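Uncharacterized protein (Cricetid herpesvirus 2, PDB 4ZKQ) is a viral chemokine-binding protein of a rodent gammaherpesvirus that probably acts as a decoy receptor, sequestering host chemokines. Local coordinates at residues Q376-L381 with E393-R398; Y348-T353 with L363-E368; R226-G231 with M273-C278. One frame throughout, in Å; residues are numbered along the deposited sequence.

Interaction 1 (Q376-L381 with E393-R398)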
loop_
_atom_site.group_PDB
_atom_site.type_symbol
_atom_site.label_atom_id
_atom_site.label_comp_id
_atom_site.label_asym_id
_atom_site.label_seq_id
_atom_site.Cartn_x
_atom_site.Cartn_y
_atom_site.Cartn_z
ATOM N N GLN A 376 21.838 -15.004 -4.750
ATOM C CA GLN A 376 20.667 -15.082 -3.895
ATOM C C GLN A 376 19.550 -14.173 -4.402
ATOM O O GLN A 376 18.908 -13.470 -3.621
ATOM C CB GLN A 376 21.035 -14.723 -2.452
ATOM C CG GLN A 376 21.571 -13.315 -2.254
ATOM C CD GLN A 376 21.633 -12.920 -0.790
ATOM O OE1 GLN A 376 20.606 -12.815 -0.117
ATOM N NE2 GLN A 376 22.843 -12.708 -0.287
ATOM N N GLY A 377 19.319 -14.195 -5.713
ATOM C CA GLY A 377 18.258 -13.406 -6.313
ATOM C C GLY A 377 16.876 -13.760 -5.785
ATOM O O GLY A 377 16.615 -14.911 -5.431
ATOM N N PHE A 378 15.996 -12.763 -5.726
ATOM C CA PHE A 378 14.622 -12.960 -5.267
ATOM C C PHE A 378 13.661 -12.157 -6.126
ATOM O O PHE A 378 13.921 -10.994 -6.423
ATOM C CB PHE A 378 14.475 -12.548 -3.805
ATOM C CG PHE A 378 13.051 -12.550 -3.303
ATOM C CD1 PHE A 378 12.473 -13.711 -2.817
ATOM C CD2 PHE A 378 12.302 -11.382 -3.292
ATOM C CE1 PHE A 378 11.169 -13.711 -2.340
ATOM C CE2 PHE A 378 11.002 -11.377 -2.819
ATOM C CZ PHE A 378 10.434 -12.539 -2.342
ATOM N N VAL A 379 12.570 -12.797 -6.528
ATOM C CA VAL A 379 11.500 -12.139 -7.268
ATOM C C VAL A 379 10.162 -12.475 -6.616
ATOM O O VAL A 379 9.927 -13.617 -6.199
ATOM C CB VAL A 379 11.485 -12.567 -8.760
ATOM C CG1 VAL A 379 10.259 -12.001 -9.484
ATOM C CG2 VAL A 379 12.765 -12.128 -9.459
ATOM N N PHE A 380 9.302 -11.463 -6.512
ATOM C CA PHE A 380 7.939 -11.625 -6.033
ATOM C C PHE A 380 6.952 -11.132 -7.083
ATOM O O PHE A 380 7.066 -10.006 -7.563
ATOM C CB PHE A 380 7.721 -10.858 -4.730
ATOM C CG PHE A 380 6.352 -11.046 -4.142
ATOM C CD1 PHE A 380 5.929 -12.297 -3.743
ATOM C CD2 PHE A 380 5.490 -9.975 -3.990
ATOM C CE1 PHE A 380 4.674 -12.485 -3.202
ATOM C CE2 PHE A 380 4.237 -10.153 -3.447
ATOM C CZ PHE A 380 3.826 -11.411 -3.050
ATOM N N LEU A 381 6.001 -11.987 -7.435
ATOM C CA LEU A 381 4.924 -11.631 -8.349
ATOM C C LEU A 381 3.604 -11.730 -7.619
ATOM O O LEU A 381 3.286 -12.775 -7.056
ATOM C CB LEU A 381 4.915 -12.556 -9.569
ATOM C CG LEU A 381 3.705 -12.443 -10.500
ATOM C CD1 LEU A 381 3.692 -11.078 -11.188
ATOM C CD2 LEU A 381 3.709 -13.570 -11.518
ATOM N N GLU A 393 6.559 -16.321 -4.757
ATOM C CA GLU A 393 7.963 -16.038 -4.510
ATOM C C GLU A 393 8.814 -16.922 -5.403
ATOM O O GLU A 393 8.500 -18.100 -5.605
ATOM C CB GLU A 393 8.313 -16.263 -3.032
ATOM C CG GLU A 393 7.634 -15.284 -2.085
ATOM C CD GLU A 393 7.970 -15.519 -0.623
ATOM O OE1 GLU A 393 8.997 -16.170 -0.329
ATOM O OE2 GLU A 393 7.199 -15.046 0.238
ATOM N N TYR A 394 9.884 -16.340 -5.938
ATOM C CA TYR A 394 10.843 -17.065 -6.757
ATOM C C TYR A 394 12.242 -16.839 -6.212
ATOM O O TYR A 394 12.652 -15.698 -5.975
ATOM C CB TYR A 394 10.761 -16.629 -8.220
ATOM C CG TYR A 394 9.431 -16.939 -8.862
ATOM C CD1 TYR A 394 9.217 -18.154 -9.487
ATOM C CD2 TYR A 394 8.392 -16.016 -8.843
ATOM C CE1 TYR A 394 8.019 -18.451 -10.073
ATOM C CE2 TYR A 394 7.178 -16.305 -9.432
ATOM C CZ TYR A 394 7.001 -17.532 -10.046
ATOM O OH TYR A 394 5.811 -17.866 -10.641
ATOM N N TYR A 395 12.953 -17.940 -5.987
ATOM C CA TYR A 395 14.317 -17.909 -5.474
ATOM C C TYR A 395 15.253 -18.264 -6.616
ATOM O O TYR A 395 15.199 -19.368 -7.166
ATOM C CB TYR A 395 14.476 -18.874 -4.294
ATOM C CG TYR A 395 13.358 -18.749 -3.288
ATOM C CD1 TYR A 395 13.010 -17.512 -2.767
ATOM C CD2 TYR A 395 12.628 -19.856 -2.885
ATOM C CE1 TYR A 395 11.981 -17.384 -1.863
ATOM C CE2 TYR A 395 11.592 -19.737 -1.978
ATOM C CZ TYR A 395 11.273 -18.496 -1.471
ATOM O OH TYR A 395 10.243 -18.363 -0.568
ATOM N N LEU A 396 16.082 -17.297 -6.988
ATOM C CA LEU A 396 16.972 -17.424 -8.133
ATOM C C LEU A 396 18.367 -17.865 -7.709
ATOM O O LEU A 396 18.787 -17.612 -6.580
ATOM C CB LEU A 396 17.075 -16.089 -8.877
ATOM C CG LEU A 396 15.942 -15.669 -9.813
ATOM C CD1 LEU A 396 14.632 -15.509 -9.071
ATOM C CD2 LEU A 396 16.316 -14.371 -10.518
ATOM N N ASP A 397 19.076 -18.522 -8.620
ATOM C CA ASP A 397 20.507 -18.768 -8.456
ATOM C C ASP A 397 21.269 -18.059 -9.574
ATOM O O ASP A 397 22.438 -18.343 -9.827
ATOM C CB ASP A 397 20.816 -20.269 -8.442
ATOM C CG ASP A 397 20.190 -21.012 -9.609
ATOM O OD1 ASP A 397 19.725 -20.356 -10.565
ATOM O OD2 ASP A 397 20.170 -22.260 -9.569
ATOM N N ARG A 398 20.579 -17.138 -10.241
ATOM C CA ARG A 398 21.191 -16.222 -11.193
ATOM C C ARG A 398 21.131 -14.824 -10.604
ATOM O O ARG A 398 20.285 -14.544 -9.752
ATOM C CB ARG A 398 20.468 -16.254 -12.540
ATOM C CG ARG A 398 20.402 -17.619 -13.192
ATOM C CD ARG A 398 21.752 -18.045 -13.733
ATOM N NE ARG A 398 21.645 -19.231 -14.582
ATOM C CZ ARG A 398 21.686 -20.486 -14.141
ATOM N NH1 ARG A 398 21.841 -20.745 -12.847
ATOM N NH2 ARG A 398 21.578 -21.491 -15.001
#

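Interaction 2 (Y348-T353 with L363-E368)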
loop_
_atom_site.group_PDB
_atom_site.type_symbol
_atom_site.label_atom_id
_atom_site.label_comp_id
_atom_site.label_asym_id
_atom_site.label_seq_id
_atom_site.Cartn_x
_atom_site.Cartn_y
_atom_site.Cartn_z
ATOM N N TYR A 348 12.533 -3.582 -17.977
ATOM C CA TYR A 348 13.619 -4.377 -18.525
ATOM C C TYR A 348 13.759 -5.756 -17.874
ATOM O O TYR A 348 13.967 -6.744 -18.577
ATOM C CB TYR A 348 14.934 -3.605 -18.404
ATOM C CG TYR A 348 15.055 -2.450 -19.379
ATOM C CD1 TYR A 348 14.667 -2.590 -20.707
ATOM C CD2 TYR A 348 15.552 -1.221 -18.970
ATOM C CE1 TYR A 348 14.775 -1.542 -21.599
ATOM C CE2 TYR A 348 15.664 -0.167 -19.856
ATOM C CZ TYR A 348 15.273 -0.333 -21.169
ATOM O OH TYR A 348 15.380 0.714 -22.056
ATOM N N PRO A 349 13.638 -5.837 -16.536
ATOM C CA PRO A 349 13.870 -7.132 -15.880
ATOM C C PRO A 349 12.788 -8.185 -16.116
ATOM O O PRO A 349 13.102 -9.375 -16.088
ATOM C CB PRO A 349 13.917 -6.770 -14.388
ATOM C CG PRO A 349 14.067 -5.302 -14.326
ATOM C CD PRO A 349 13.418 -4.765 -15.552
ATOM N N PHE A 350 11.544 -7.768 -16.342
ATOM C CA PHE A 350 10.432 -8.716 -16.339
ATOM C C PHE A 350 9.543 -8.638 -17.565
ATOM O O PHE A 350 9.287 -7.558 -18.098
ATOM C CB PHE A 350 9.571 -8.498 -15.098
ATOM C CG PHE A 350 10.354 -8.445 -13.813
ATOM C CD1 PHE A 350 10.964 -9.579 -13.313
ATOM C CD2 PHE A 350 10.458 -7.265 -13.098
ATOM C CE1 PHE A 350 11.674 -9.536 -12.125
ATOM C CE2 PHE A 350 11.166 -7.213 -11.911
ATOM C CZ PHE A 350 11.775 -8.354 -11.422
ATOM N N ARG A 351 9.066 -9.802 -17.991
ATOM C CA ARG A 351 8.018 -9.888 -18.996
ATOM C C ARG A 351 6.935 -10.807 -18.476
ATOM O O ARG A 351 7.211 -11.887 -17.955
ATOM C CB ARG A 351 8.551 -10.400 -20.337
ATOM C CG ARG A 351 7.490 -10.441 -21.439
ATOM C CD ARG A 351 7.972 -11.151 -22.706
ATOM N NE ARG A 351 9.242 -10.617 -23.201
ATOM C CZ ARG A 351 10.419 -11.233 -23.103
ATOM N NH1 ARG A 351 10.521 -12.431 -22.532
ATOM N NH2 ARG A 351 11.507 -10.649 -23.587
ATOM N N LEU A 352 5.694 -10.365 -18.620
ATOM C CA LEU A 352 4.554 -11.118 -18.144
ATOM C C LEU A 352 3.605 -11.346 -19.309
ATOM O O LEU A 352 3.247 -10.409 -20.019
ATOM C CB LEU A 352 3.863 -10.367 -17.006
ATOM C CG LEU A 352 2.772 -11.093 -16.230
ATOM C CD1 LEU A 352 3.367 -12.212 -15.408
ATOM C CD2 LEU A 352 2.037 -10.111 -15.329
ATOM N N THR A 353 3.216 -12.599 -19.509
ATOM C CA THR A 353 2.302 -12.948 -20.586
ATOM C C THR A 353 1.304 -13.972 -20.095
ATOM O O THR A 353 1.607 -14.771 -19.206
ATOM C CB THR A 353 3.054 -13.503 -21.815
ATOM O OG1 THR A 353 3.806 -14.661 -21.438
ATOM C CG2 THR A 353 4.004 -12.461 -22.378
ATOM N N LEU A 363 6.050 -15.839 -16.559
ATOM C CA LEU A 363 6.928 -14.777 -16.092
ATOM C C LEU A 363 8.352 -15.013 -16.570
ATOM O O LEU A 363 8.955 -16.036 -16.245
ATOM C CB LEU A 363 6.909 -14.696 -14.564
ATOM C CG LEU A 363 7.868 -13.687 -13.928
ATOM C CD1 LEU A 363 7.474 -12.262 -14.272
ATOM C CD2 LEU A 363 7.915 -13.879 -12.424
ATOM N N ASP A 364 8.884 -14.064 -17.333
ATOM C CA ASP A 364 10.279 -14.104 -17.751
ATOM C C ASP A 364 11.087 -13.137 -16.917
ATOM O O ASP A 364 10.708 -11.977 -16.753
ATOM C CB ASP A 364 10.421 -13.762 -19.234
ATOM C CG ASP A 364 9.649 -14.706 -20.120
ATOM O OD1 ASP A 364 9.705 -15.928 -19.875
ATOM O OD2 ASP A 364 8.978 -14.224 -21.056
ATOM N N VAL A 365 12.193 -13.634 -16.375
ATOM C CA VAL A 365 13.107 -12.824 -15.595
ATOM C C VAL A 365 14.445 -12.732 -16.311
ATOM O O VAL A 365 15.141 -13.735 -16.455
ATOM C CB VAL A 365 13.331 -13.415 -14.192
ATOM C CG1 VAL A 365 14.229 -12.512 -13.377
ATOM C CG2 VAL A 365 12.003 -13.635 -13.483
ATOM N N ARG A 366 14.803 -11.535 -16.761
ATOM C CA ARG A 366 16.090 -11.335 -17.413
ATOM C C ARG A 366 17.195 -11.422 -16.367
ATOM O O ARG A 366 17.074 -10.860 -15.276
ATOM C CB ARG A 366 16.135 -9.986 -18.139
ATOM C CG ARG A 366 17.338 -9.812 -19.054
ATOM C CD ARG A 366 17.449 -8.387 -19.575
ATOM N NE ARG A 366 18.817 -7.886 -19.449
ATOM C CZ ARG A 366 19.729 -7.890 -20.420
ATOM N NH1 ARG A 366 19.439 -8.359 -21.626
ATOM N NH2 ARG A 366 20.943 -7.413 -20.182
ATOM N N VAL A 367 18.262 -12.144 -16.700
ATOM C CA VAL A 367 19.391 -12.327 -15.794
ATOM C C VAL A 367 20.709 -12.242 -16.560
ATOM O O VAL A 367 20.728 -12.339 -17.787
ATOM C CB VAL A 367 19.314 -13.684 -15.058
ATOM C CG1 VAL A 367 18.070 -13.749 -14.181
ATOM C CG2 VAL A 367 19.326 -14.837 -16.053
ATOM N N GLU A 368 21.807 -12.063 -15.831
ATOM C CA GLU A 368 23.132 -11.977 -16.440
ATOM C C GLU A 368 23.754 -13.363 -16.635
ATOM O O GLU A 368 23.127 -14.383 -16.348
ATOM C CB GLU A 368 24.045 -11.093 -15.589
ATOM C CG GLU A 368 23.737 -9.609 -15.716
ATOM C CD GLU A 368 24.421 -8.777 -14.650
ATOM O OE1 GLU A 368 25.381 -9.278 -14.025
ATOM O OE2 GLU A 368 23.994 -7.624 -14.434
HETATM O O HOH W 1 6.212 -13.689 -20.274
#

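Interaction 3 (R226-G231 with M273-C278)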
loop_
_atom_site.group_PDB
_atom_site.type_symbol
_atom_site.label_atom_id
_atom_site.label_comp_id
_atom_site.label_asym_id
_atom_site.label_seq_id
_atom_site.Cartn_x
_atom_site.Cartn_y
_atom_site.Cartn_z
ATOM N N ARG A 226 4.343 -24.560 -5.122
ATOM C CA ARG A 226 3.991 -25.089 -3.806
ATOM C C ARG A 226 3.237 -24.018 -3.033
ATOM O O ARG A 226 3.736 -22.908 -2.867
ATOM C CB ARG A 226 5.225 -25.521 -3.017
ATOM C CG ARG A 226 6.028 -26.641 -3.642
ATOM C CD ARG A 226 7.052 -27.138 -2.648
ATOM N NE ARG A 226 8.126 -27.902 -3.276
ATOM C CZ ARG A 226 8.302 -29.216 -3.159
ATOM N NH1 ARG A 226 7.473 -29.959 -2.431
ATOM N NH2 ARG A 226 9.323 -29.793 -3.778
ATOM N N LEU A 227 2.041 -24.355 -2.562
ATOM C CA LEU A 227 1.224 -23.426 -1.790
ATOM C C LEU A 227 1.741 -23.318 -0.364
ATOM O O LEU A 227 1.808 -24.312 0.358
ATOM C CB LEU A 227 -0.233 -23.876 -1.788
ATOM C CG LEU A 227 -1.207 -23.026 -0.968
ATOM C CD1 LEU A 227 -1.398 -21.650 -1.597
ATOM C CD2 LEU A 227 -2.532 -23.747 -0.840
ATOM N N MET A 228 2.117 -22.106 0.029
ATOM C CA MET A 228 2.667 -21.853 1.355
ATOM C C MET A 228 1.567 -21.511 2.361
ATOM O O MET A 228 1.537 -22.052 3.465
ATOM C CB MET A 228 3.692 -20.723 1.285
ATOM C CG MET A 228 4.792 -20.962 0.255
ATOM S SD MET A 228 5.839 -19.517 -0.020
ATOM C CE MET A 228 6.552 -19.339 1.602
ATOM N N THR A 229 0.660 -20.618 1.977
ATOM C CA THR A 229 -0.429 -20.226 2.860
ATOM C C THR A 229 -1.577 -19.606 2.075
ATOM O O THR A 229 -1.431 -19.273 0.897
ATOM C CB THR A 229 0.048 -19.232 3.934
ATOM O OG1 THR A 229 -1.038 -18.915 4.813
ATOM C CG2 THR A 229 0.574 -17.951 3.296
ATOM N N GLY A 230 -2.723 -19.466 2.731
ATOM C CA GLY A 230 -3.906 -18.918 2.095
ATOM C C GLY A 230 -5.001 -18.630 3.104
ATOM O O GLY A 230 -4.869 -18.966 4.281
ATOM N N GLY A 231 -6.081 -18.005 2.648
ATOM C CA GLY A 231 -7.171 -17.642 3.539
ATOM C C GLY A 231 -8.199 -16.737 2.891
ATOM O O GLY A 231 -7.997 -16.258 1.778
ATOM N N MET A 273 10.624 -19.365 9.397
ATOM C CA MET A 273 9.832 -19.741 8.238
ATOM C C MET A 273 8.986 -20.953 8.599
ATOM O O MET A 273 9.489 -22.077 8.634
ATOM C CB MET A 273 10.732 -20.041 7.039
ATOM C CG MET A 273 9.988 -20.314 5.744
ATOM S SD MET A 273 8.959 -18.935 5.208
ATOM C CE MET A 273 9.035 -19.146 3.433
ATOM N N GLU A 274 7.709 -20.727 8.887
ATOM C CA GLU A 274 6.831 -21.818 9.294
ATOM C C GLU A 274 6.682 -22.813 8.154
ATOM O O GLU A 274 6.589 -24.019 8.380
ATOM C CB GLU A 274 5.456 -21.295 9.725
ATOM C CG GLU A 274 4.496 -22.384 10.211
ATOM C CD GLU A 274 5.113 -23.313 11.247
ATOM O OE1 GLU A 274 5.951 -22.849 12.054
ATOM O OE2 GLU A 274 4.762 -24.514 11.255
ATOM N N TYR A 275 6.665 -22.296 6.930
ATOM C CA TYR A 275 6.575 -23.139 5.746
ATOM C C TYR A 275 7.956 -23.320 5.121
ATOM O O TYR A 275 8.437 -22.457 4.384
ATOM C CB TYR A 275 5.605 -22.540 4.731
ATOM C CG TYR A 275 5.230 -23.514 3.641
ATOM C CD1 TYR A 275 6.008 -23.641 2.498
ATOM C CD2 TYR A 275 4.106 -24.320 3.765
ATOM C CE1 TYR A 275 5.669 -24.535 1.502
ATOM C CE2 TYR A 275 3.759 -25.220 2.775
ATOM C CZ TYR A 275 4.544 -25.324 1.645
ATOM O OH TYR A 275 4.202 -26.220 0.658
ATOM N N SER A 276 8.584 -24.453 5.426
ATOM C CA SER A 276 9.961 -24.720 5.021
ATOM C C SER A 276 10.039 -25.730 3.882
ATOM O O SER A 276 11.082 -26.353 3.673
ATOM C CB SER A 276 10.767 -25.234 6.217
ATOM O OG SER A 276 10.788 -24.280 7.267
ATOM N N GLU A 277 8.944 -25.889 3.146
ATOM C CA GLU A 277 8.876 -26.912 2.108
ATOM C C GLU A 277 9.198 -26.382 0.706
ATOM O O GLU A 277 9.096 -27.124 -0.271
ATOM C CB GLU A 277 7.495 -27.565 2.117
ATOM C CG GLU A 277 7.250 -28.442 3.339
ATOM C CD GLU A 277 5.983 -29.264 3.228
ATOM O OE1 GLU A 277 4.916 -28.681 2.945
ATOM O OE2 GLU A 277 6.056 -30.497 3.418
ATOM N N CYS A 278 9.603 -25.117 0.610
ATOM C CA CYS A 278 10.025 -24.539 -0.668
ATOM C C CYS A 278 11.402 -25.052 -1.057
ATOM O O CYS A 278 12.268 -25.218 -0.203
ATOM C CB CYS A 278 10.072 -23.011 -0.602
ATOM S SG CYS A 278 8.491 -22.199 -0.226
#

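Interaction 1 (Q376-L381 with E393-R398)
The F378 ring presents an edge to both Y395 and E393: Y395 CE1 lies 3.8 Å from F378 CE1, close to the phenyl plane, and E393 OE1 approaches that same edge. The ring and carboxylate planes stand 68° apart. With CG anti to the backbone N (chi1 172°), the ring of F378 lies beside that of Y395, the two side chains pointing the same way. Y395 OH donates to E393 OE1 over 2.5 Å, a short bond that ties the carboxylate to the phenol beside the phenyl edge. E393 CG also packs at 3.8 Å from F380 CD1, so the aliphatic part of the glutamate bridges two phenylalanines.

Between the two strands, V379 and Y394 form a hydrogen-bonded antiparallel pair. Y394 N reaches V379 O at 2.7 Å, and V379 N returns a bond to Y394 O of 3.0 Å. L396 N to G377 O, 2.9 Å, extends the pairing past the end of the strands. On the face of V379 and Y394, V379 CG2 meets L396 CD1 at 3.9 Å.

This is the hairpin of strands 378-384 and 388-395. Strand 308-315 pairs with its first arm and strand 206-223 runs parallel to its second, while Y394 and L381 pack on F295 of strand 290-296.

Interaction 2 (Y348-T353 with L363-E368)
D364 OD2 is approached from two directions: R351 NH1 donates to it at 2.8 Å in a salt bridge, and a water lies 2.9 Å from D364 OD2, placed to donate. The arginine bond is only moderately straight, with 148° at the hydrogen. The acceptor lies in the guanidinium plane, at its edge, but the donor comes from above the carboxylate plane, and the two planes are 63° apart; this is a single-point contact and not a two-pronged one. A bend at chi3 (-52°) folds the R351 chain back across the aspartate, placing its CD as well as NH1 close to OD2. The same water is hydrogen-bonded to T353 OG1, linking the carboxylate to the partner strand at T353, two residues beyond R351. The other oxygen, D364 OD1, is engaged by S292 and R362, so both oxygens of this buried carboxylate have partners, and the two arginines would be expected to stabilise its charged form.

Beneath these side chains, R351 and D364 are a hydrogen-bonded antiparallel pair. D364 N to R351 O spans 2.8 Å; R351 N to D364 O spans 3.0 Å. One step outward, R366 N reaches P349 O at 2.8 Å.

The other face is apolar. F350 CE1 meets V365 CG1 at 4.1 Å, the two side chains lying side by side, while P349 CB sits 3.6 Å above the centre of the phenyl ring. L352 CD1 and L363 CD1 are 4.3 Å apart.

The contact is the hairpin of strands 350-355 and 360-366. Strand 290-296 pairs with its second arm, and the hairpin's apolar face rests on strands 308-315 and 324-330, with F350 against V312 and C326, and L352 against A310 and F328.

Interaction 3 (R226-G231 with M273-C278)
The phenol ring of Y275 lies flat against the backbone at M228, whose CA is 3.6 Å from the ring centroid and just 6° off the normal, a nearly ideal CH-pi geometry. The methionine side chain then runs out past the CD1-CE1 side of the ring, with M228 CG 3.7 Å from Y275 CD1, the two side chains crossing at a slant. Setting Y275 CG anti to the backbone N (chi1 -167°) extends the phenol toward strand 226-231, where Y275 OH comes to 3.1 Å from L227 O.

Farther along, M228 SD stands 3.8 Å from C278 SG. That sulfur is bonded to C223 in a disulfide, and M228 packs on C223 as well, so the thioether lies against the cystine that ties the loop to strand 206-223.

At the other end of the contact, the extended chain of R226 passes E277. The carbonyl oxygen of E277 lies over one face of the guanidinium, with R226 NE 3.3 Å from E277 O at an angle too poor for a hydrogen bond. A long, weak ion pair joins R226 NH2 to E279 OE2.

The strand side carries a classic beta bulge, in which M228 and T229 both face L221.

No clear hydrogen bond crosses between the segments. The evidence is of a surface contact made by ring-face packing, sulfur packing and dispersion, with the covalent tether supplied by the disulfide; its chemistry implies attachment through C223-C278 and cover by the face of Y275 rather than directional backbone pairing.

Interactions 1 and 2 are successive hairpins whose apolar faces meet: their centres lie 11 Å apart, with V379 CG2 3.9 Å from F350 CE1 and Y394 CE2 3.9 Å from L363 CD2. Their sheets therefore pack face to face through these side chains. Interaction 3 lies on the other face of the first hairpin, 16 Å from interaction 1 between centres, and touches it where Y395 CE2 comes within 3.9 Å of C278 CB. Interactions 2 and 3 do not touch, and their centres are 24 Å apart; interaction 1, nearer to each and touching both, lies between them. No chemokine is bound here, and none of the three contacts can be assigned to its binding site.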